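PDB 7KCT: 2-oxoglutarate carboxylase small subunit from Hydrogenobacter thermophilus, which belongs to the biotin carboxylase family, combining a Rossmann-like N-terminal domain with an ATP-grasp domain, and carries bound adenosine-5'-diphosphate. Local coordinates for residues 36-42 and 54-60. Residues are numbered along the deposited sequence; the frame is centred on the assembly and turned at random.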
loop_
_atom_site.group_PDB
_atom_site.type_symbol
_atom_site.label_atom_id
_atom_site.label_comp_id
_atom_site.label_asym_id
_atom_site.label_seq_id
_atom_site.Cartn_x
_atom_site.Cartn_y
_atom_site.Cartn_z
ATOM N N GLN A 36 5.690 15.871 17.095
ATOM C CA GLN A 36 6.906 15.194 17.531
ATOM C C GLN A 36 6.539 13.943 18.305
ATOM O O GLN A 36 5.531 13.914 19.011
ATOM C CB GLN A 36 7.724 16.138 18.425
ATOM C CG GLN A 36 8.193 17.364 17.617
ATOM C CD GLN A 36 8.693 18.512 18.448
ATOM O OE1 GLN A 36 8.767 18.427 19.664
ATOM N NE2 GLN A 36 9.071 19.604 17.782
ATOM N N THR A 37 7.386 12.927 18.233
ATOM C CA THR A 37 7.040 11.633 18.815
ATOM C C THR A 37 8.126 11.183 19.791
ATOM O O THR A 37 9.324 11.468 19.611
ATOM C CB THR A 37 6.878 10.536 17.751
ATOM O OG1 THR A 37 8.107 10.441 17.021
ATOM C CG2 THR A 37 5.725 10.823 16.790
ATOM N N VAL A 38 7.688 10.445 20.808
ATOM C CA VAL A 38 8.522 9.894 21.863
ATOM C C VAL A 38 8.269 8.407 21.899
ATOM O O VAL A 38 7.110 7.985 22.020
ATOM C CB VAL A 38 8.189 10.473 23.254
ATOM C CG1 VAL A 38 9.129 9.924 24.302
ATOM C CG2 VAL A 38 8.241 12.009 23.277
ATOM N N ALA A 39 9.333 7.615 21.808
ATOM C CA ALA A 39 9.205 6.167 21.948
ATOM C C ALA A 39 9.796 5.678 23.267
ATOM O O ALA A 39 10.644 6.334 23.887
ATOM C CB ALA A 39 9.875 5.468 20.754
ATOM N N ILE A 40 9.329 4.504 23.708
ATOM C CA ILE A 40 9.920 3.840 24.873
ATOM C C ILE A 40 10.317 2.440 24.446
ATOM O O ILE A 40 9.719 1.869 23.530
ATOM C CB ILE A 40 8.967 3.786 26.098
ATOM C CG1 ILE A 40 7.638 3.097 25.758
ATOM C CG2 ILE A 40 8.716 5.183 26.655
ATOM C CD1 ILE A 40 6.699 2.857 26.958
ATOM N N TYR A 41 11.334 1.876 25.106
ATOM C CA TYR A 41 11.756 0.551 24.710
ATOM C C TYR A 41 12.544 -0.119 25.813
ATOM O O TYR A 41 13.066 0.532 26.721
ATOM C CB TYR A 41 12.601 0.560 23.411
ATOM C CG TYR A 41 13.910 1.291 23.509
ATOM C CD1 TYR A 41 13.957 2.674 23.485
ATOM C CD2 TYR A 41 15.120 0.595 23.582
ATOM C CE1 TYR A 41 15.149 3.353 23.592
ATOM C CE2 TYR A 41 16.327 1.271 23.673
ATOM C CZ TYR A 41 16.320 2.639 23.702
ATOM O OH TYR A 41 17.477 3.320 23.759
ATOM N N ASN A 42 12.621 -1.437 25.702
ATOM C CA ASN A 42 13.476 -2.226 26.587
ATOM C C ASN A 42 14.834 -2.435 25.945
ATOM O O ASN A 42 14.963 -2.522 24.717
ATOM C CB ASN A 42 12.813 -3.575 26.885
ATOM C CG ASN A 42 13.530 -4.362 27.976
ATOM O OD1 ASN A 42 14.491 -5.080 27.693
ATOM N ND2 ASN A 42 13.104 -4.176 29.219
ATOM N N ALA A 54 10.843 7.215 15.822
ATOM C CA ALA A 54 10.463 8.289 16.728
ATOM C C ALA A 54 11.526 9.385 16.695
ATOM O O ALA A 54 12.694 9.132 16.389
ATOM C CB ALA A 54 10.314 7.740 18.159
ATOM N N ASP A 55 11.140 10.598 17.094
ATOM C CA ASP A 55 12.142 11.675 17.183
ATOM C C ASP A 55 13.075 11.488 18.368
ATOM O O ASP A 55 14.245 11.886 18.310
ATOM C CB ASP A 55 11.493 13.032 17.319
ATOM C CG ASP A 55 10.571 13.341 16.160
ATOM O OD1 ASP A 55 10.971 13.221 14.992
ATOM O OD2 ASP A 55 9.409 13.640 16.433
ATOM N N GLU A 56 12.577 10.915 19.451
ATOM C CA GLU A 56 13.400 10.620 20.627
ATOM C C GLU A 56 12.891 9.344 21.262
ATOM O O GLU A 56 11.710 9.020 21.149
ATOM C CB GLU A 56 13.362 11.771 21.637
ATOM C CG GLU A 56 12.037 12.044 22.271
ATOM C CD GLU A 56 11.920 13.405 22.992
ATOM O OE1 GLU A 56 12.642 13.647 23.979
ATOM O OE2 GLU A 56 11.038 14.210 22.610
ATOM N N ALA A 57 13.781 8.607 21.913
ATOM C CA ALA A 57 13.343 7.345 22.498
ATOM C C ALA A 57 14.119 7.108 23.775
ATOM O O ALA A 57 15.283 7.528 23.890
ATOM C CB ALA A 57 13.492 6.163 21.541
ATOM N N TYR A 58 13.450 6.457 24.740
ATOM C CA TYR A 58 13.943 6.263 26.115
ATOM C C TYR A 58 13.914 4.790 26.496
ATOM O O TYR A 58 12.835 4.192 26.516
ATOM C CB TYR A 58 13.103 7.074 27.133
ATOM C CG TYR A 58 13.315 8.521 26.899
ATOM C CD1 TYR A 58 14.415 9.185 27.460
ATOM C CD2 TYR A 58 12.520 9.201 26.005
ATOM C CE1 TYR A 58 14.674 10.527 27.166
ATOM C CE2 TYR A 58 12.791 10.545 25.690
ATOM C CZ TYR A 58 13.862 11.188 26.266
ATOM O OH TYR A 58 14.087 12.516 25.976
ATOM N N MET A 59 15.067 4.259 26.934
ATOM C CA MET A 59 15.163 2.880 27.395
ATOM C C MET A 59 14.714 2.868 28.843
ATOM O O MET A 59 15.372 3.518 29.646
ATOM C CB MET A 59 16.614 2.383 27.320
ATOM C CG MET A 59 16.737 0.935 27.682
ATOM S SD MET A 59 18.415 0.373 28.009
ATOM C CE MET A 59 19.352 0.411 26.454
ATOM N N ILE A 60 13.638 2.151 29.184
ATOM C CA ILE A 60 13.120 2.110 30.556
ATOM C C ILE A 60 12.701 0.684 30.884
ATOM O O ILE A 60 12.594 -0.166 29.997
ATOM C CB ILE A 60 11.920 3.072 30.767
ATOM C CG1 ILE A 60 10.760 2.664 29.881
ATOM C CG2 ILE A 60 12.303 4.493 30.481
ATOM C CD1 ILE A 60 9.480 3.451 30.118
HETATM O O HOH W 1 9.862 14.188 20.279
HETATM O O HOH W 2 17.643 5.553 26.296
#
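T37 and D55 open the pairing with two bonds, each joining the backbone N of one residue to a side-chain oxygen of the other. A54 and D55 lead from helix 49-53 into strand 56-59, and D55 fixes the start: its OD2 accepts from T37 N at 2.8 Å, on the anti side, 26° out of the carboxylate plane, while D55 N donates to T37 OG1 at 3.0 Å. T37 chi1 of 58° turns OG1 to that N and CG2 away from it. T37 O receives E56 N weakly, at 3.3 Å, and water 1 joins it to E56 OE2, which also pairs with K13 of strand 13-16. V38 lays CG2 against the E56 carboxylate and CG1 at the edge of the Y58 ring, whose OH reaches E56 OE1 at 2.7 Å. Stronger, regular backbone pairing follows: A39 N donates to E56 O and A39 O receives Y58 N, while A39 CB presses on A54 CB at a tight 3.5 Å. On V38's face, I40 CG2 meets I60 CD1. Y41 bonds through N to Y58 O and through O to I60 N; chi1 of 64° leans its ring over strand 56-59, with M59 CB over one face, a CH-pi contact. Strand 56-59, outermost in this chain's Rossmann-like parallel sheet, follows 36-41 by a beta-alpha-beta crossover; helix 49-53 packs against the face carrying A39, Y41 and A57, helix 71-81 against that of I40 and Y58, also touching I60, and strand 13-16 continues the sheet beyond 36-41.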